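Local coordinates for protein subclass B3 metallo-beta-lactamase (Sphingobium indicum, PDB 7LUU) that hydrolyses beta-lactam antibiotics, as expected of a subclass B3 metallo-beta-lactamase, using two zinc ions held in its active site, at residues A[71-76]-A[99-104]; A[75-80]-A[266-271]; A[89-94]-A[119-124]; A[221-226]-A[284-289]. All blocks are in the same frame, centred on the assembly; numbering follows the deposited sequence.

Contact 1: residues A[71-76]-A[99-104]; sequences VGFAGL and PMILSN
N104 of helix 98-107 reaches V71 with CB and ND2. Its CB packs on V71 CB at 3.8 Å and also touches V71 CG1. CG stands anti to the carbonyl carbon (chi1 -79°), and the amide is carried past V71 to the loop backbone. ND2 then donates to V71 O at 2.9 Å, in a nearly straight bond with an N-H...O angle of 169°. The oxygen lies close to the amide plane of N104. The donor, however, stands well above the carbonyl plane of V71. ND2 has a second partner, a water 3.1 Å away. This water also lies 2.8 Å from G72 O, within hydrogen-bonding distance. The amide thus reaches V71 O directly, and a water lies between ND2 and G72 O.

The rest is apolar. The F73 ring points its far end at the helix. M100 CB meets the ring edge near its plane, 3.7 Å from F73 CZ. M100 SD lies obliquely to the ring, 4.9 Å from the centroid, a Met-aromatic contact. I101 CG1 comes within 3.8 Å of F73 CE2, and I101 CG2 reaches V71 CG2. L89 of strand 87-90 touches both V71 and I101. The contact packs a helix against the loop joining strands 68-70 and 79-82, on one flank of the alpha-beta/beta-alpha metallo-beta-lactamase fold.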
loop_
_atom_site.group_PDB
_atom_site.type_symbol
_atom_site.label_atom_id
_atom_site.label_comp_id
_atom_site.label_asym_id
_atom_site.label_seq_id
_atom_site.Cartn_x
_atom_site.Cartn_y
_atom_site.Cartn_z
ATOM N N VAL A 71 2.167 11.909 -3.293
ATOM C CA VAL A 71 1.258 12.900 -2.674
ATOM C C VAL A 71 0.945 12.537 -1.224
ATOM O O VAL A 71 0.004 13.053 -0.619
ATOM C CB VAL A 71 -0.053 13.064 -3.461
ATOM C CG1 VAL A 71 0.251 13.748 -4.809
ATOM C CG2 VAL A 71 -0.797 11.710 -3.648
ATOM N N GLY A 72 1.763 11.670 -0.646
ATOM C CA GLY A 72 1.606 11.230 0.719
ATOM C C GLY A 72 2.398 12.046 1.735
ATOM O O GLY A 72 2.407 13.299 1.679
ATOM N N PHE A 73 2.897 11.372 2.760
ATOM C CA PHE A 73 3.390 12.024 3.991
ATOM C C PHE A 73 4.749 11.451 4.373
ATOM O O PHE A 73 5.213 10.492 3.764
ATOM C CB PHE A 73 2.396 11.783 5.128
ATOM C CG PHE A 73 1.001 12.143 4.730
ATOM C CD1 PHE A 73 0.600 13.460 4.827
ATOM C CD2 PHE A 73 0.126 11.208 4.120
ATOM C CE1 PHE A 73 -0.671 13.834 4.410
ATOM C CE2 PHE A 73 -1.128 11.612 3.681
ATOM C CZ PHE A 73 -1.546 12.898 3.819
ATOM N N ALA A 74 5.349 11.986 5.470
ATOM C CA ALA A 74 6.674 11.515 5.821
ATOM C C ALA A 74 6.658 10.052 6.182
ATOM O O ALA A 74 7.628 9.332 5.906
ATOM C CB ALA A 74 7.237 12.357 6.976
ATOM N N GLY A 75 5.583 9.584 6.794
ATOM C CA GLY A 75 5.575 8.199 7.278
ATOM C C GLY A 75 4.668 7.227 6.511
ATOM O O GLY A 75 4.646 6.020 6.845
ATOM N N LEU A 76 3.949 7.708 5.491
ATOM C CA LEU A 76 2.994 6.847 4.745
ATOM C C LEU A 76 3.018 7.296 3.309
ATOM O O LEU A 76 2.714 8.460 2.993
ATOM C CB LEU A 76 1.563 6.999 5.341
ATOM C CG LEU A 76 1.371 6.495 6.778
ATOM C CD1 LEU A 76 0.034 6.918 7.352
ATOM C CD2 LEU A 76 1.489 4.957 6.768
ATOM N N PRO A 99 -8.502 14.600 3.095
ATOM C CA PRO A 99 -8.403 15.992 2.599
ATOM C C PRO A 99 -6.973 16.446 2.302
ATOM O O PRO A 99 -6.781 17.252 1.374
ATOM C CB PRO A 99 -8.986 16.840 3.744
ATOM C CG PRO A 99 -9.481 15.903 4.750
ATOM C CD PRO A 99 -9.086 14.504 4.457
ATOM N N MET A 100 -5.985 15.988 3.086
ATOM C CA MET A 100 -4.583 16.360 2.859
ATOM C C MET A 100 -4.087 15.775 1.543
ATOM O O MET A 100 -3.393 16.440 0.780
ATOM C CB MET A 100 -3.754 15.862 4.071
ATOM C CG MET A 100 -4.320 16.284 5.519
ATOM S SD MET A 100 -3.427 15.267 6.740
ATOM C CE MET A 100 -4.307 15.761 8.219
ATOM N N ILE A 101 -4.480 14.529 1.243
ATOM C CA ILE A 101 -4.121 13.920 -0.046
ATOM C C ILE A 101 -4.704 14.709 -1.206
ATOM O O ILE A 101 -3.994 15.002 -2.193
ATOM C CB ILE A 101 -4.603 12.456 -0.092
ATOM C CG1 ILE A 101 -3.722 11.663 0.877
ATOM C CG2 ILE A 101 -4.400 11.844 -1.527
ATOM C CD1 ILE A 101 -4.337 10.245 1.221
ATOM N N LEU A 102 -5.994 15.041 -1.126
ATOM C CA LEU A 102 -6.627 15.757 -2.232
ATOM C C LEU A 102 -5.981 17.140 -2.397
ATOM O O LEU A 102 -5.788 17.607 -3.523
ATOM C CB LEU A 102 -8.133 15.895 -1.963
ATOM C CG LEU A 102 -8.957 14.594 -1.888
ATOM C CD1 LEU A 102 -10.387 14.806 -1.331
ATOM C CD2 LEU A 102 -8.927 13.947 -3.229
ATOM N N SER A 103 -5.660 17.805 -1.294
ATOM C CA SER A 103 -4.919 19.057 -1.376
ATOM C C SER A 103 -3.592 18.876 -2.127
ATOM O O SER A 103 -3.211 19.721 -2.944
ATOM C CB SER A 103 -4.675 19.611 0.034
ATOM O OG SER A 103 -3.910 20.812 -0.026
ATOM N N ASN A 104 -2.848 17.805 -1.803
ATOM C CA ASN A 104 -1.578 17.563 -2.475
ATOM C C ASN A 104 -1.795 17.312 -3.969
ATOM O O ASN A 104 -0.980 17.725 -4.808
ATOM C CB ASN A 104 -0.881 16.383 -1.821
ATOM C CG ASN A 104 -0.182 16.775 -0.522
ATOM O OD1 ASN A 104 0.022 17.990 -0.243
ATOM N ND2 ASN A 104 0.183 15.785 0.284
HETATM O O HOH W 1 2.014 15.871 2.823
#

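Contact 2: residues A[75-80]-A[266-271]; sequences GLSVAL and AHPDNA. With ZN (zinc ion), chain C.
H267 lies against L76 and G75. L76 CD2 is 3.7 Å from H267 CE1, and the two side chains run alongside each other in the same direction. H267 CG stands anti to its carbonyl carbon (chi1 -71°), which brings the ring beside L76 although CB points away from 75-80. At one edge of the imidazole, ND1 donates to a water 2.9 Å away, which lies in the ring plane. That water gives its own protons to G75 O, at 2.7 Å, and to D269 OD1. It helps fix the rotation of the ring. H267 NE2 binds a zinc ion at 2.0 Å. Two waters are also bound to this zinc, and D126 and H127 are its other protein ligands.

Next come the packing contacts. P268 CD rests, carbon on polar oxygen, against G75 O and S77 OG.

The backbones are joined by one bond, from S77 N to A266 O at 2.9 Å, almost straight at 173°. L76 CA adds a CH...O contact to the same oxygen. S77 OG is hydrogen-bonded to S265 O. The metal-bearing loop follows strand 262-265 of one sheet. It is thereby tied to the loop leading into strand 79-82 of the other, while N270 meets Y286 and R289 of helix 282-300.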
loop_
_atom_site.group_PDB
_atom_site.type_symbol
_atom_site.label_atom_id
_atom_site.label_comp_id
_atom_site.label_asym_id
_atom_site.label_seq_id
_atom_site.Cartn_x
_atom_site.Cartn_y
_atom_site.Cartn_z
ATOM N N GLY A 75 5.583 9.584 6.794
ATOM C CA GLY A 75 5.575 8.199 7.278
ATOM C C GLY A 75 4.668 7.227 6.511
ATOM O O GLY A 75 4.646 6.020 6.845
ATOM N N LEU A 76 3.949 7.708 5.491
ATOM C CA LEU A 76 2.994 6.847 4.745
ATOM C C LEU A 76 3.018 7.296 3.309
ATOM O O LEU A 76 2.714 8.460 2.993
ATOM C CB LEU A 76 1.563 6.999 5.341
ATOM C CG LEU A 76 1.371 6.495 6.778
ATOM C CD1 LEU A 76 0.034 6.918 7.352
ATOM C CD2 LEU A 76 1.489 4.957 6.768
ATOM N N SER A 77 3.301 6.357 2.427
ATOM C CA SER A 77 3.381 6.673 1.002
ATOM C C SER A 77 2.003 6.640 0.369
ATOM O O SER A 77 1.219 5.713 0.606
ATOM C CB SER A 77 4.271 5.660 0.271
ATOM O OG SER A 77 5.596 5.702 0.837
ATOM N N VAL A 78 1.734 7.644 -0.469
ATOM C CA VAL A 78 0.560 7.645 -1.361
ATOM C C VAL A 78 1.056 8.078 -2.737
ATOM O O VAL A 78 1.716 9.123 -2.851
ATOM C CB VAL A 78 -0.536 8.623 -0.858
ATOM C CG1 VAL A 78 -1.766 8.617 -1.815
ATOM C CG2 VAL A 78 -0.923 8.300 0.620
ATOM N N ALA A 79 0.780 7.278 -3.773
ATOM C CA ALA A 79 1.259 7.620 -5.126
ATOM C C ALA A 79 0.113 8.112 -5.995
ATOM O O ALA A 79 -1.051 7.818 -5.727
ATOM C CB ALA A 79 1.899 6.409 -5.821
ATOM N N LEU A 80 0.445 8.873 -7.042
ATOM C CA LEU A 80 -0.536 9.409 -8.005
ATOM C C LEU A 80 0.065 9.182 -9.384
ATOM O O LEU A 80 1.228 9.528 -9.618
ATOM C CB LEU A 80 -0.807 10.913 -7.770
ATOM C CG LEU A 80 -1.725 11.462 -8.834
ATOM C CD1 LEU A 80 -3.186 11.043 -8.447
ATOM C CD2 LEU A 80 -1.562 12.992 -8.758
ATOM N N ALA A 266 5.281 1.244 1.112
ATOM C CA ALA A 266 4.097 1.797 1.815
ATOM C C ALA A 266 4.469 2.595 3.083
ATOM O O ALA A 266 3.988 3.713 3.282
ATOM C CB ALA A 266 3.158 0.666 2.206
ATOM N N HIS A 267 5.334 2.054 3.949
ATOM C CA HIS A 267 6.008 2.888 4.946
ATOM C C HIS A 267 7.370 3.255 4.361
ATOM O O HIS A 267 8.229 2.368 4.268
ATOM C CB HIS A 267 6.212 2.065 6.236
ATOM C CG HIS A 267 4.933 1.795 6.976
ATOM N ND1 HIS A 267 4.424 2.688 7.906
ATOM C CD2 HIS A 267 4.042 0.791 6.886
ATOM C CE1 HIS A 267 3.296 2.211 8.385
ATOM N NE2 HIS A 267 3.008 1.079 7.756
ATOM N N PRO A 268 7.642 4.503 3.999
ATOM C CA PRO A 268 8.860 4.768 3.211
ATOM C C PRO A 268 10.139 4.502 4.012
ATOM O O PRO A 268 11.132 4.069 3.417
ATOM C CB PRO A 268 8.714 6.229 2.798
ATOM C CG PRO A 268 7.639 6.786 3.688
ATOM C CD PRO A 268 6.740 5.666 4.125
ATOM N N ASP A 269 10.083 4.573 5.325
ATOM C CA ASP A 269 11.303 4.302 6.110
ATOM C C ASP A 269 11.756 2.847 6.021
ATOM O O ASP A 269 12.951 2.544 6.238
ATOM C CB ASP A 269 11.072 4.690 7.556
ATOM C CG ASP A 269 9.695 4.218 8.106
ATOM O OD1 ASP A 269 8.569 4.662 7.610
ATOM O OD2 ASP A 269 9.774 3.418 9.088
ATOM N N ASN A 270 10.861 1.931 5.647
ATOM C CA ASN A 270 11.284 0.544 5.443
ATOM C C ASN A 270 12.270 0.408 4.302
ATOM O O ASN A 270 13.034 -0.573 4.257
ATOM C CB ASN A 270 10.079 -0.375 5.100
ATOM C CG ASN A 270 9.069 -0.517 6.233
ATOM O OD1 ASN A 270 8.024 -1.170 6.041
ATOM N ND2 ASN A 270 9.359 0.081 7.397
ATOM N N ALA A 271 12.196 1.274 3.302
ATOM C CA ALA A 271 13.125 1.219 2.193
ATOM C C ALA A 271 14.312 2.154 2.415
ATOM O O ALA A 271 15.223 2.205 1.571
ATOM C CB ALA A 271 12.448 1.577 0.896
HETATM ZN ZN ZN C . 1.260 0.035 7.845
HETATM O O HOH W 2 6.088 4.858 8.843
HETATM O O HOH W 3 -0.258 -1.382 8.728
HETATM O O HOH W 4 2.146 -1.693 7.125
#

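Contact 3: residues A[89-94]-A[119-124]; sequences LIDGAL and LSTEPH. With ZN (zinc ion), chain B.
D91 holds T121 with both carboxylate oxygens. OD1 accepts from T121 N at 2.9 Å, in a straight bond of 171° that comes from the syn side, somewhat out of the carboxylate plane. OD2 takes the proton of T121 OG1 at 2.7 Å on its syn lone pair. The threonine hydroxyl sits between the backbone N and the carbonyl carbon (chi1 58°), which turns it to the acid. OD1 has a further donor, a water 2.7 Å away. This water accepts from S120 OG and donates to E122 O, so one water links D91 OD1, S120 OG and E122 O.

Before D91 the two chains run as parallel strands. L119 N donates to L89 O at 2.7 Å, and L119 O accepts from D91 N at 2.8 Å. I90 CG1 packs on L119 CD1 on the face of the sheet where W207 touches both residues.

Beyond the strand end, E122 OE2 binds zinc at 1.9 Å and H124 ND1 binds it at 2.0 Å. H200 and a water complete the four ligands. The two ligating atoms of E122 and H124 are close because they share the metal, not through a hydrogen bond. H124 NE2 is bonded to D161 OD2, a second-shell carboxylate that probably helps orient the imidazole. This is the first B3 enzyme characterised with a glutamate in its active site. The zinc thus has one carboxylate oxygen and two imidazole nitrogens from the protein. The grip of D91 on T121 probably helps to hold the chain just before E122 and H124 in place.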
loop_
_atom_site.group_PDB
_atom_site.type_symbol
_atom_site.label_atom_id
_atom_site.label_comp_id
_atom_site.label_asym_id
_atom_site.label_seq_id
_atom_site.Cartn_x
_atom_site.Cartn_y
_atom_site.Cartn_z
ATOM N N LEU A 89 -4.664 6.703 -7.851
ATOM C CA LEU A 89 -3.998 6.838 -6.545
ATOM C C LEU A 89 -3.644 5.460 -6.040
ATOM O O LEU A 89 -4.385 4.515 -6.307
ATOM C CB LEU A 89 -5.018 7.480 -5.603
ATOM C CG LEU A 89 -4.723 8.510 -4.564
ATOM C CD1 LEU A 89 -3.813 9.668 -4.931
ATOM C CD2 LEU A 89 -6.107 9.106 -4.213
ATOM N N ILE A 90 -2.580 5.363 -5.239
ATOM C CA ILE A 90 -2.200 4.157 -4.532
ATOM C C ILE A 90 -2.192 4.486 -3.053
ATOM O O ILE A 90 -1.400 5.338 -2.596
ATOM C CB ILE A 90 -0.823 3.628 -4.977
ATOM C CG1 ILE A 90 -0.910 3.446 -6.500
ATOM C CG2 ILE A 90 -0.623 2.267 -4.236
ATOM C CD1 ILE A 90 0.364 2.661 -7.087
ATOM N N ASP A 91 -3.079 3.790 -2.324
ATOM C CA ASP A 91 -3.343 3.902 -0.879
ATOM C C ASP A 91 -3.956 5.248 -0.492
ATOM O O ASP A 91 -4.164 6.161 -1.324
ATOM C CB ASP A 91 -2.066 3.575 -0.068
ATOM C CG ASP A 91 -1.855 2.059 0.057
ATOM O OD1 ASP A 91 -2.812 1.276 -0.172
ATOM O OD2 ASP A 91 -0.756 1.653 0.393
ATOM N N GLY A 92 -4.353 5.308 0.781
ATOM C CA GLY A 92 -5.150 6.448 1.250
ATOM C C GLY A 92 -4.807 6.895 2.653
ATOM O O GLY A 92 -5.534 7.732 3.199
ATOM N N ALA A 93 -3.728 6.397 3.249
ATOM C CA ALA A 93 -3.335 6.769 4.610
ATOM C C ALA A 93 -4.527 6.655 5.591
ATOM O O ALA A 93 -5.378 5.752 5.476
ATOM C CB ALA A 93 -2.649 8.160 4.623
ATOM N N LEU A 94 -4.516 7.514 6.636
ATOM C CA LEU A 94 -5.538 7.478 7.695
ATOM C C LEU A 94 -6.807 8.219 7.263
ATOM O O LEU A 94 -6.809 8.964 6.281
ATOM C CB LEU A 94 -4.984 8.157 8.940
ATOM C CG LEU A 94 -3.810 7.429 9.604
ATOM C CD1 LEU A 94 -3.290 8.386 10.704
ATOM C CD2 LEU A 94 -4.319 6.259 10.283
ATOM N N LEU A 119 -5.773 2.209 -5.821
ATOM C CA LEU A 119 -5.235 0.854 -5.577
ATOM C C LEU A 119 -4.914 0.698 -4.080
ATOM O O LEU A 119 -4.465 1.632 -3.444
ATOM C CB LEU A 119 -3.955 0.623 -6.420
ATOM C CG LEU A 119 -4.100 1.101 -7.883
ATOM C CD1 LEU A 119 -2.790 0.671 -8.584
ATOM C CD2 LEU A 119 -5.295 0.558 -8.638
ATOM N N SER A 120 -5.154 -0.481 -3.508
ATOM C CA SER A 120 -4.954 -0.699 -2.064
ATOM C C SER A 120 -3.899 -1.784 -1.819
ATOM O O SER A 120 -4.075 -2.913 -2.287
ATOM C CB SER A 120 -6.289 -1.090 -1.413
ATOM O OG SER A 120 -6.111 -1.490 -0.054
ATOM N N THR A 121 -2.828 -1.447 -1.053
ATOM C CA THR A 121 -1.832 -2.467 -0.750
ATOM C C THR A 121 -2.279 -3.406 0.360
ATOM O O THR A 121 -1.768 -4.545 0.444
ATOM C CB THR A 121 -0.471 -1.845 -0.344
ATOM O OG1 THR A 121 -0.590 -0.980 0.805
ATOM C CG2 THR A 121 0.178 -1.072 -1.553
ATOM N N GLU A 122 -3.105 -2.913 1.294
ATOM C CA GLU A 122 -3.519 -3.729 2.452
ATOM C C GLU A 122 -4.684 -3.102 3.202
ATOM O O GLU A 122 -4.813 -1.854 3.262
ATOM C CB GLU A 122 -2.363 -3.948 3.443
ATOM C CG GLU A 122 -1.827 -2.585 4.052
ATOM C CD GLU A 122 -0.876 -2.821 5.214
ATOM O OE1 GLU A 122 0.366 -2.870 4.945
ATOM O OE2 GLU A 122 -1.326 -2.903 6.363
ATOM N N PRO A 123 -5.502 -3.915 3.849
ATOM C CA PRO A 123 -6.725 -3.409 4.472
ATOM C C PRO A 123 -6.506 -3.123 5.967
ATOM O O PRO A 123 -7.151 -3.699 6.847
ATOM C CB PRO A 123 -7.721 -4.557 4.218
ATOM C CG PRO A 123 -6.862 -5.759 4.363
ATOM C CD PRO A 123 -5.494 -5.409 3.772
ATOM N N HIS A 124 -5.527 -2.249 6.265
ATOM C CA HIS A 124 -5.287 -1.770 7.608
ATOM C C HIS A 124 -5.485 -0.262 7.595
ATOM O O HIS A 124 -5.329 0.388 6.534
ATOM C CB HIS A 124 -3.861 -2.066 8.040
ATOM C CG HIS A 124 -3.648 -3.477 8.476
ATOM N ND1 HIS A 124 -2.397 -3.960 8.786
ATOM C CD2 HIS A 124 -4.529 -4.493 8.696
ATOM C CE1 HIS A 124 -2.523 -5.233 9.191
ATOM N NE2 HIS A 124 -3.799 -5.578 9.152
HETATM ZN ZN ZN B . -0.645 -3.177 8.127
HETATM O O HOH W 5 -4.828 0.244 1.386
HETATM O O HOH W 3 -0.258 -1.382 8.728
#

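Contact 4: residues A[221-226]-A[284-289]; sequences VFASSL and RSYAER
Y286 supplies the hydrogen bond of this contact. Its OH donates to S224 O at 2.8 Å. The oxygen lies at the edge of the phenol ring, in its plane. Seen from the acceptor, the hydroxyl stands above the carbonyl plane, 44° out of it, and the C=O...O angle is 120°. A water joins in: it accepts from L226 N at 2.9 Å and gives a weak bond to Y286 OH. S225 CA lies close to the same hydroxyl.

The tyrosine leaves its helix with CG anti to the backbone N (chi1 -178°), and this carries the ring across to the strand end. Strand 216-223 belongs to one of the two central sheets, and helix 282-300 packs on the outer side of that sheet, as helices flank both sheets in the metallo-beta-lactamase fold. M255 of helix 242-257 touches A223, Y286 and A287, so a second helix closes the same region.

A223 and L226 pack on the CE2 side of the ring. A223 CB comes within 3.6 Å of Y286 CE2. L226 CD1 is 3.7 Å from the same carbon, and both approach obliquely. The same methyl lies 3.9 Å from Y286 CD2, next along the ring. L226 CD1 also reaches the backbone of the helix, 4.4 Å from A287 CA.

L226 O is bonded to S290 OG, one residue beyond 284-289, and S224 OG pairs with T197 OG1.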
loop_
_atom_site.group_PDB
_atom_site.type_symbol
_atom_site.label_atom_id
_atom_site.label_comp_id
_atom_site.label_asym_id
_atom_site.label_seq_id
_atom_site.Cartn_x
_atom_site.Cartn_y
_atom_site.Cartn_z
ATOM N N VAL A 221 7.903 0.186 -8.632
ATOM C CA VAL A 221 7.205 -0.769 -7.797
ATOM C C VAL A 221 6.708 -0.025 -6.565
ATOM O O VAL A 221 7.523 0.555 -5.847
ATOM C CB VAL A 221 8.158 -1.889 -7.351
ATOM C CG1 VAL A 221 7.452 -2.857 -6.362
ATOM C CG2 VAL A 221 8.580 -2.669 -8.607
ATOM N N PHE A 222 5.393 -0.123 -6.271
ATOM C CA PHE A 222 4.848 0.384 -5.013
ATOM C C PHE A 222 4.603 -0.848 -4.178
ATOM O O PHE A 222 3.656 -1.614 -4.458
ATOM C CB PHE A 222 3.567 1.185 -5.274
ATOM C CG PHE A 222 3.063 1.955 -4.031
ATOM C CD1 PHE A 222 2.696 1.261 -2.896
ATOM C CD2 PHE A 222 3.043 3.370 -4.008
ATOM C CE1 PHE A 222 2.205 1.926 -1.799
ATOM C CE2 PHE A 222 2.532 4.047 -2.908
ATOM C CZ PHE A 222 2.124 3.336 -1.796
ATOM N N ALA A 223 5.502 -1.090 -3.211
ATOM C CA ALA A 223 5.532 -2.362 -2.451
ATOM C C ALA A 223 4.649 -2.275 -1.233
ATOM O O ALA A 223 4.689 -1.284 -0.498
ATOM C CB ALA A 223 6.984 -2.669 -1.996
ATOM N N SER A 224 3.799 -3.296 -1.038
ATOM C CA SER A 224 3.127 -3.403 0.249
ATOM C C SER A 224 4.140 -3.654 1.346
ATOM O O SER A 224 5.274 -4.113 1.095
ATOM C CB SER A 224 2.118 -4.557 0.272
ATOM O OG SER A 224 2.848 -5.818 0.301
ATOM N N SER A 225 3.762 -3.238 2.561
ATOM C CA SER A 225 4.527 -3.682 3.721
ATOM C C SER A 225 4.754 -5.176 3.672
ATOM O O SER A 225 3.844 -5.945 3.375
ATOM C CB SER A 225 3.785 -3.311 4.983
ATOM O OG SER A 225 4.522 -3.795 6.128
ATOM N N LEU A 226 5.989 -5.585 4.018
ATOM C CA LEU A 226 6.339 -6.970 4.310
ATOM C C LEU A 226 6.750 -7.114 5.773
ATOM O O LEU A 226 7.559 -7.978 6.097
ATOM C CB LEU A 226 7.471 -7.438 3.375
ATOM C CG LEU A 226 7.133 -7.482 1.859
ATOM C CD1 LEU A 226 8.388 -7.848 1.013
ATOM C CD2 LEU A 226 5.971 -8.458 1.544
ATOM N N ARG A 284 15.046 -6.322 -4.192
ATOM C CA ARG A 284 15.679 -7.481 -3.554
ATOM C C ARG A 284 16.129 -7.154 -2.131
ATOM O O ARG A 284 15.926 -7.961 -1.218
ATOM C CB ARG A 284 16.839 -8.005 -4.419
ATOM C CG ARG A 284 16.289 -8.848 -5.589
ATOM C CD ARG A 284 17.428 -9.439 -6.462
ATOM N NE ARG A 284 18.130 -8.428 -7.257
ATOM C CZ ARG A 284 17.687 -7.883 -8.404
ATOM N NH1 ARG A 284 16.475 -8.213 -8.960
ATOM N NH2 ARG A 284 18.470 -6.972 -9.000
ATOM N N SER A 285 16.719 -5.971 -1.924
ATOM C CA SER A 285 17.120 -5.554 -0.568
ATOM C C SER A 285 15.929 -5.419 0.352
ATOM O O SER A 285 16.015 -5.758 1.548
ATOM C CB SER A 285 17.893 -4.243 -0.633
ATOM O OG SER A 285 19.128 -4.528 -1.305
ATOM N N TYR A 286 14.849 -4.857 -0.164
ATOM C CA TYR A 286 13.633 -4.705 0.623
ATOM C C TYR A 286 13.150 -6.065 1.105
ATOM O O TYR A 286 12.747 -6.222 2.262
ATOM C CB TYR A 286 12.585 -4.011 -0.238
ATOM C CG TYR A 286 11.224 -3.692 0.386
ATOM C CD1 TYR A 286 11.082 -2.652 1.297
ATOM C CD2 TYR A 286 10.108 -4.484 0.088
ATOM C CE1 TYR A 286 9.821 -2.333 1.834
ATOM C CE2 TYR A 286 8.852 -4.188 0.623
ATOM C CZ TYR A 286 8.730 -3.146 1.509
ATOM O OH TYR A 286 7.509 -2.785 1.993
ATOM N N ALA A 287 13.110 -7.045 0.198
ATOM C CA ALA A 287 12.693 -8.401 0.587
ATOM C C ALA A 287 13.653 -8.994 1.608
ATOM O O ALA A 287 13.219 -9.642 2.554
ATOM C CB ALA A 287 12.623 -9.292 -0.633
ATOM N N GLU A 288 14.965 -8.813 1.418
ATOM C CA GLU A 288 15.920 -9.386 2.372
ATOM C C GLU A 288 15.741 -8.797 3.762
ATOM O O GLU A 288 15.896 -9.521 4.768
ATOM C CB GLU A 288 17.356 -9.165 1.915
ATOM C CG GLU A 288 18.360 -9.863 2.864
ATOM C CD GLU A 288 18.107 -11.387 3.003
ATOM O OE1 GLU A 288 17.796 -12.087 1.991
ATOM O OE2 GLU A 288 18.186 -11.869 4.158
ATOM N N ARG A 289 15.455 -7.479 3.846
ATOM C CA ARG A 289 15.123 -6.852 5.150
ATOM C C ARG A 289 13.984 -7.573 5.849
ATOM O O ARG A 289 14.087 -7.900 7.059
ATOM C CB ARG A 289 14.796 -5.342 4.980
ATOM C CG ARG A 289 14.050 -4.660 6.211
ATOM C CD ARG A 289 13.618 -3.197 5.991
ATOM N NE ARG A 289 13.138 -2.627 7.275
ATOM C CZ ARG A 289 11.886 -2.801 7.738
ATOM N NH1 ARG A 289 11.506 -2.336 8.921
ATOM N NH2 ARG A 289 10.995 -3.448 6.985
HETATM O O HOH W 6 8.215 -3.968 4.858
#

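How the contacts relate
Contacts 2 and 3 hold ligands of the two zinc ions; one water binds both. Their strands are neighbours in one sheet, joined by a probable hydrogen bond between A79 O and I90 N at 2.9 Å. Contact 1 shares G75 and L76 with contact 2 and touches contact 3 where F73 CE2 meets A93 CB at 3.9 Å. The F73 side chain is about 12 Å from a zinc ion. Contact 4 continues from contact 2 in the other sheet, through a probable hydrogen bond of A266 N with A223 O at 3.1 Å. It also reaches contact 3: S225 CB is 3.4 Å from E122 OE1. Contacts 1 and 4 stay about 7 Å apart between nearest atoms.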